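Local coordinates for Serine/threonine-protein kinase Tel1 (Chaetomium thermophilum, PDB 6SKY), which is a PIKK-family serine/threonine kinase that uses ATP and probably acts as a DNA damage sensor, activating checkpoint signalling upon genotoxic stress, at residues Gln2836-Trp2850 / Ser2897-Lys2909. Sequence-based numbering, arbitrary orientation.
Sequences QTILDSLRHDTLYQW and SEADRAIEVVKKK. Unlike the reference sequence in segment 2836-2850: L2847 (reference Phe). Residues 2848, 2849, 2850 of segment 2836-2850 come from a tag, linker or insertion.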
loop_
_atom_site.group_PDB
_atom_site.type_symbol
_atom_site.label_atom_id
_atom_site.label_comp_id
_atom_site.label_asym_id
_atom_site.label_seq_id
_atom_site.Cartn_x
_atom_site.Cartn_y
_atom_site.Cartn_z
ATOM N N GLN A 2836 -0.945 -13.186 21.205
ATOM C CA GLN A 2836 0.043 -14.198 21.549
ATOM C C GLN A 2836 0.424 -14.111 23.019
ATOM O O GLN A 2836 0.580 -15.135 23.685
ATOM C CB GLN A 2836 1.270 -14.031 20.662
ATOM C CG GLN A 2836 2.392 -15.009 20.928
ATOM C CD GLN A 2836 2.078 -16.404 20.442
ATOM O OE1 GLN A 2836 1.207 -16.596 19.595
ATOM N NE2 GLN A 2836 2.787 -17.388 20.976
ATOM N N THR A 2837 0.577 -12.895 23.539
ATOM C CA THR A 2837 0.889 -12.710 24.953
ATOM C C THR A 2837 -0.221 -13.237 25.853
ATOM O O THR A 2837 0.046 -13.881 26.872
ATOM C CB THR A 2837 1.128 -11.234 25.238
ATOM O OG1 THR A 2837 2.234 -10.773 24.462
ATOM C CG2 THR A 2837 1.426 -11.022 26.685
ATOM N N ILE A 2838 -1.475 -12.957 25.499
ATOM C CA ILE A 2838 -2.602 -13.447 26.290
ATOM C C ILE A 2838 -2.642 -14.971 26.286
ATOM O O ILE A 2838 -2.785 -15.611 27.334
ATOM C CB ILE A 2838 -3.918 -12.848 25.769
ATOM C CG1 ILE A 2838 -3.920 -11.340 25.958
ATOM C CG2 ILE A 2838 -5.091 -13.444 26.485
ATOM C CD1 ILE A 2838 -5.067 -10.669 25.296
ATOM N N LEU A 2839 -2.502 -15.582 25.111
ATOM C CA LEU A 2839 -2.542 -17.038 25.067
ATOM C C LEU A 2839 -1.326 -17.661 25.738
ATOM O O LEU A 2839 -1.415 -18.768 26.274
ATOM C CB LEU A 2839 -2.656 -17.524 23.628
ATOM C CG LEU A 2839 -3.863 -17.053 22.825
ATOM C CD1 LEU A 2839 -3.897 -17.778 21.517
ATOM C CD2 LEU A 2839 -5.138 -17.281 23.583
ATOM N N ASP A 2840 -0.187 -16.972 25.732
ATOM C CA ASP A 2840 0.977 -17.471 26.450
ATOM C C ASP A 2840 0.749 -17.441 27.949
ATOM O O ASP A 2840 1.112 -18.385 28.653
ATOM C CB ASP A 2840 2.211 -16.657 26.084
ATOM C CG ASP A 2840 2.834 -17.103 24.783
ATOM O OD1 ASP A 2840 2.444 -18.174 24.278
ATOM O OD2 ASP A 2840 3.715 -16.387 24.262
ATOM N N SER A 2841 0.163 -16.361 28.461
ATOM C CA SER A 2841 -0.242 -16.361 29.859
ATOM C C SER A 2841 -1.184 -17.511 30.150
ATOM O O SER A 2841 -1.170 -18.068 31.249
ATOM C CB SER A 2841 -0.914 -15.045 30.219
ATOM O OG SER A 2841 -2.288 -15.089 29.892
ATOM N N LEU A 2842 -2.019 -17.870 29.184
ATOM C CA LEU A 2842 -2.865 -19.049 29.337
ATOM C C LEU A 2842 -2.055 -20.336 29.349
ATOM O O LEU A 2842 -2.496 -21.338 29.915
ATOM C CB LEU A 2842 -3.890 -19.096 28.209
ATOM C CG LEU A 2842 -5.155 -19.872 28.488
ATOM C CD1 LEU A 2842 -5.731 -19.300 29.732
ATOM C CD2 LEU A 2842 -6.103 -19.706 27.346
ATOM N N ARG A 2843 -0.886 -20.342 28.709
ATOM C CA ARG A 2843 -0.099 -21.565 28.599
ATOM C C ARG A 2843 0.560 -21.959 29.913
ATOM O O ARG A 2843 0.859 -23.138 30.114
ATOM C CB ARG A 2843 0.963 -21.397 27.518
ATOM C CG ARG A 2843 1.487 -22.688 26.959
ATOM C CD ARG A 2843 2.906 -22.518 26.456
ATOM N NE ARG A 2843 3.013 -21.558 25.366
ATOM C CZ ARG A 2843 2.964 -21.886 24.080
ATOM N NH1 ARG A 2843 3.075 -20.952 23.148
ATOM N NH2 ARG A 2843 2.804 -23.149 23.725
ATOM N N HIS A 2844 0.799 -21.003 30.805
ATOM C CA HIS A 2844 1.381 -21.256 32.112
ATOM C C HIS A 2844 0.324 -21.392 33.191
ATOM O O HIS A 2844 0.610 -21.159 34.367
ATOM C CB HIS A 2844 2.361 -20.146 32.471
ATOM C CG HIS A 2844 3.381 -19.891 31.412
ATOM N ND1 HIS A 2844 3.648 -18.633 30.924
ATOM C CD2 HIS A 2844 4.189 -20.738 30.735
ATOM C CE1 HIS A 2844 4.579 -18.716 29.993
ATOM N NE2 HIS A 2844 4.925 -19.981 29.861
ATOM N N ASP A 2845 -0.894 -21.743 32.812
ATOM C CA ASP A 2845 -1.973 -22.009 33.751
ATOM C C ASP A 2845 -2.092 -23.521 33.885
ATOM O O ASP A 2845 -2.484 -24.206 32.938
ATOM C CB ASP A 2845 -3.274 -21.382 33.268
ATOM C CG ASP A 2845 -4.294 -21.256 34.358
ATOM O OD1 ASP A 2845 -3.996 -21.671 35.492
ATOM O OD2 ASP A 2845 -5.392 -20.737 34.089
ATOM N N THR A 2846 -1.740 -24.038 35.061
ATOM C CA THR A 2846 -1.678 -25.480 35.254
ATOM C C THR A 2846 -3.047 -26.133 35.126
ATOM O O THR A 2846 -3.143 -27.304 34.743
ATOM C CB THR A 2846 -1.084 -25.786 36.627
ATOM O OG1 THR A 2846 -0.029 -24.863 36.906
ATOM C CG2 THR A 2846 -0.527 -27.187 36.662
ATOM N N LEU A 2847 -4.108 -25.397 35.426
ATOM C CA LEU A 2847 -5.432 -25.964 35.598
ATOM C C LEU A 2847 -6.324 -25.811 34.381
ATOM O O LEU A 2847 -7.480 -26.231 34.430
ATOM C CB LEU A 2847 -6.108 -25.325 36.809
ATOM C CG LEU A 2847 -5.453 -25.594 38.158
ATOM C CD1 LEU A 2847 -6.059 -24.722 39.226
ATOM C CD2 LEU A 2847 -5.634 -27.042 38.507
ATOM N N TYR A 2848 -5.833 -25.221 33.299
ATOM C CA TYR A 2848 -6.623 -25.081 32.087
ATOM C C TYR A 2848 -6.422 -26.309 31.213
ATOM O O TYR A 2848 -5.287 -26.687 30.925
ATOM C CB TYR A 2848 -6.242 -23.810 31.327
ATOM C CG TYR A 2848 -7.136 -23.553 30.147
ATOM C CD1 TYR A 2848 -8.437 -23.131 30.325
ATOM C CD2 TYR A 2848 -6.687 -23.748 28.860
ATOM C CE1 TYR A 2848 -9.256 -22.911 29.261
ATOM C CE2 TYR A 2848 -7.502 -23.533 27.791
ATOM C CZ TYR A 2848 -8.783 -23.116 27.994
ATOM O OH TYR A 2848 -9.600 -22.898 26.919
ATOM N N GLN A 2849 -7.521 -26.934 30.805
ATOM C CA GLN A 2849 -7.469 -28.136 29.986
ATOM C C GLN A 2849 -7.575 -27.761 28.517
ATOM O O GLN A 2849 -8.471 -27.012 28.126
ATOM C CB GLN A 2849 -8.601 -29.097 30.350
ATOM C CG GLN A 2849 -8.900 -29.197 31.826
ATOM C CD GLN A 2849 -7.802 -29.885 32.603
ATOM O OE1 GLN A 2849 -7.628 -29.643 33.796
ATOM N NE2 GLN A 2849 -7.061 -30.756 31.934
ATOM N N TRP A 2850 -6.674 -28.295 27.704
ATOM C CA TRP A 2850 -6.646 -27.976 26.286
ATOM C C TRP A 2850 -7.361 -29.002 25.432
ATOM O O TRP A 2850 -7.337 -28.895 24.206
ATOM C CB TRP A 2850 -5.209 -27.822 25.813
ATOM C CG TRP A 2850 -4.573 -26.623 26.351
ATOM C CD1 TRP A 2850 -3.920 -26.511 27.528
ATOM C CD2 TRP A 2850 -4.532 -25.338 25.743
ATOM N NE1 TRP A 2850 -3.462 -25.237 27.694
ATOM C CE2 TRP A 2850 -3.826 -24.495 26.604
ATOM C CE3 TRP A 2850 -5.022 -24.820 24.548
ATOM C CZ2 TRP A 2850 -3.596 -23.163 26.311
ATOM C CZ3 TRP A 2850 -4.789 -23.507 24.260
ATOM C CH2 TRP A 2850 -4.090 -22.690 25.134
ATOM N N SER A 2897 2.524 -30.554 21.705
ATOM C CA SER A 2897 1.768 -30.152 22.884
ATOM C C SER A 2897 0.443 -29.527 22.478
ATOM O O SER A 2897 0.384 -28.760 21.522
ATOM C CB SER A 2897 2.581 -29.174 23.729
ATOM O OG SER A 2897 1.961 -28.927 24.975
ATOM N N GLU A 2898 -0.622 -29.860 23.209
ATOM C CA GLU A 2898 -1.948 -29.354 22.869
ATOM C C GLU A 2898 -1.991 -27.833 22.900
ATOM O O GLU A 2898 -2.581 -27.203 22.016
ATOM C CB GLU A 2898 -2.983 -29.945 23.815
ATOM C CG GLU A 2898 -3.383 -31.352 23.453
ATOM C CD GLU A 2898 -4.179 -32.028 24.543
ATOM O OE1 GLU A 2898 -3.960 -31.699 25.727
ATOM O OE2 GLU A 2898 -5.024 -32.888 24.219
ATOM N N ALA A 2899 -1.372 -27.227 23.907
ATOM C CA ALA A 2899 -1.251 -25.778 23.923
ATOM C C ALA A 2899 -0.545 -25.276 22.675
ATOM O O ALA A 2899 -0.966 -24.286 22.073
ATOM C CB ALA A 2899 -0.507 -25.328 25.172
ATOM N N ASP A 2900 0.522 -25.958 22.261
ATOM C CA ASP A 2900 1.285 -25.507 21.104
ATOM C C ASP A 2900 0.472 -25.612 19.826
ATOM O O ASP A 2900 0.478 -24.687 19.011
ATOM C CB ASP A 2900 2.569 -26.313 20.979
ATOM C CG ASP A 2900 3.439 -26.195 22.193
ATOM O OD1 ASP A 2900 2.968 -25.621 23.190
ATOM O OD2 ASP A 2900 4.590 -26.673 22.154
ATOM N N ARG A 2901 -0.231 -26.725 19.630
ATOM C CA ARG A 2901 -1.066 -26.868 18.445
ATOM C C ARG A 2901 -2.155 -25.806 18.404
ATOM O O ARG A 2901 -2.380 -25.174 17.367
ATOM C CB ARG A 2901 -1.682 -28.260 18.404
ATOM C CG ARG A 2901 -0.685 -29.357 18.193
ATOM C CD ARG A 2901 -1.352 -30.705 18.281
ATOM N NE ARG A 2901 -0.389 -31.792 18.160
ATOM C CZ ARG A 2901 -0.678 -33.069 18.378
ATOM N NH1 ARG A 2901 0.261 -33.997 18.244
ATOM N NH2 ARG A 2901 -1.905 -33.418 18.737
ATOM N N ALA A 2902 -2.842 -25.596 19.526
ATOM C CA ALA A 2902 -3.920 -24.616 19.556
ATOM C C ALA A 2902 -3.404 -23.212 19.289
ATOM O O ALA A 2902 -4.001 -22.462 18.508
ATOM C CB ALA A 2902 -4.638 -24.675 20.895
ATOM N N ILE A 2903 -2.296 -22.834 19.923
ATOM C CA ILE A 2903 -1.781 -21.484 19.746
ATOM C C ILE A 2903 -1.204 -21.304 18.351
ATOM O O ILE A 2903 -1.233 -20.203 17.798
ATOM C CB ILE A 2903 -0.761 -21.176 20.852
ATOM C CG1 ILE A 2903 -1.446 -21.252 22.208
ATOM C CG2 ILE A 2903 -0.169 -19.812 20.679
ATOM C CD1 ILE A 2903 -0.544 -20.983 23.358
ATOM N N GLU A 2904 -0.740 -22.383 17.725
ATOM C CA GLU A 2904 -0.254 -22.290 16.355
ATOM C C GLU A 2904 -1.401 -22.111 15.371
ATOM O O GLU A 2904 -1.289 -21.343 14.409
ATOM C CB GLU A 2904 0.556 -23.539 16.028
ATOM C CG GLU A 2904 1.270 -23.505 14.707
ATOM C CD GLU A 2904 2.019 -24.796 14.434
ATOM O OE1 GLU A 2904 1.963 -25.710 15.285
ATOM O OE2 GLU A 2904 2.664 -24.899 13.367
ATOM N N VAL A 2905 -2.517 -22.803 15.601
ATOM C CA VAL A 2905 -3.710 -22.582 14.790
ATOM C C VAL A 2905 -4.186 -21.141 14.922
ATOM O O VAL A 2905 -4.499 -20.476 13.928
ATOM C CB VAL A 2905 -4.813 -23.574 15.183
ATOM C CG1 VAL A 2905 -6.081 -23.237 14.477
ATOM C CG2 VAL A 2905 -4.396 -24.969 14.837
ATOM N N VAL A 2906 -4.249 -20.636 16.152
ATOM C CA VAL A 2906 -4.640 -19.243 16.356
ATOM C C VAL A 2906 -3.684 -18.307 15.636
ATOM O O VAL A 2906 -4.098 -17.309 15.044
ATOM C CB VAL A 2906 -4.715 -18.916 17.856
ATOM C CG1 VAL A 2906 -4.847 -17.433 18.059
ATOM C CG2 VAL A 2906 -5.872 -19.626 18.487
ATOM N N LYS A 2907 -2.390 -18.616 15.664
ATOM C CA LYS A 2907 -1.412 -17.728 15.056
ATOM C C LYS A 2907 -1.492 -17.744 13.540
ATOM O O LYS A 2907 -1.159 -16.747 12.896
ATOM C CB LYS A 2907 -0.012 -18.115 15.515
ATOM C CG LYS A 2907 1.070 -17.210 15.006
ATOM C CD LYS A 2907 2.414 -17.579 15.591
ATOM C CE LYS A 2907 3.522 -16.819 14.889
ATOM N NZ LYS A 2907 3.518 -17.105 13.428
ATOM N N LYS A 2908 -1.906 -18.857 12.947
ATOM C CA LYS A 2908 -2.041 -18.894 11.500
ATOM C C LYS A 2908 -3.392 -18.396 11.014
ATOM O O LYS A 2908 -3.535 -18.111 9.823
ATOM C CB LYS A 2908 -1.792 -20.304 10.971
ATOM C CG LYS A 2908 -3.007 -21.183 10.928
ATOM C CD LYS A 2908 -2.612 -22.614 10.624
ATOM C CE LYS A 2908 -3.758 -23.572 10.908
ATOM N NZ LYS A 2908 -3.309 -24.990 10.948
ATOM N N LYS A 2909 -4.389 -18.281 11.889
ATOM C CA LYS A 2909 -5.593 -17.552 11.517
ATOM C C LYS A 2909 -5.397 -16.046 11.514
ATOM O O LYS A 2909 -6.272 -15.329 11.030
ATOM C CB LYS A 2909 -6.743 -17.891 12.457
ATOM C CG LYS A 2909 -7.416 -19.196 12.177
ATOM C CD LYS A 2909 -8.368 -19.520 13.275
ATOM C CE LYS A 2909 -8.961 -20.870 13.087
ATOM N NZ LYS A 2909 -9.737 -21.258 14.273
#
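The indole of W2850, a residue inserted into the natural sequence, lies between two partners: A2899 sits over one face, its CA 3.9 Å from the centroid of the W2850 six-membered ring in a CH-pi contact, while CD2 of Y2848, likewise inserted, covers the opposite face toward the rim. The rings of W2850 and F2784 also meet, and Y2848 touches F2784 as well as Q2618 and M2622 of helix 2616-2632. A2902 CB approaches obliquely, 3.6 Å from W2850 CZ3. The second flat group, the guanidinium of R2843, illustrates how a hydrophobic knob and a charged pair can share one helix interface. I2903 CD1 lies over the centre of one face, 3.6 Å from R2843 NH1, while at the edge, in plane, R2843 NH2 forms a salt bridge with D2900 OD1, the carboxylate turned 76° from the guanidinium. R2843 NH1 donates to D2840 OD1 in a hydrogen-bonded salt bridge of 3.1 Å, on the syn side of that carboxylate. In this D2840-R2843-D2900 network, carboxylates from both helices probably fix the guanidinium's rotation. The R2843 chain leaves with CG anti to the backbone N (chi1 -159°), which lays CG against A2899 CB, and its bend at chi3 brings the guanidinium over I2903. Replacing W2850 by an alanine would probably open a gap over A2899 and beside A2902, and take away the indole packed against part of the Y2848 ring. Farther along, L2839 CD1 and V2906 CG1 meet tip to tip at 3.6 Å. A single knob-into-hole, I2903 among Q2836, L2839, D2840 and R2843, marks where helix 2832-2843 of the PI3/PI4-kinase region packs against helix 2898-2908, beyond an unmodelled linker, as a nearly antiparallel pair (167°) away from the ATP and magnesium sites.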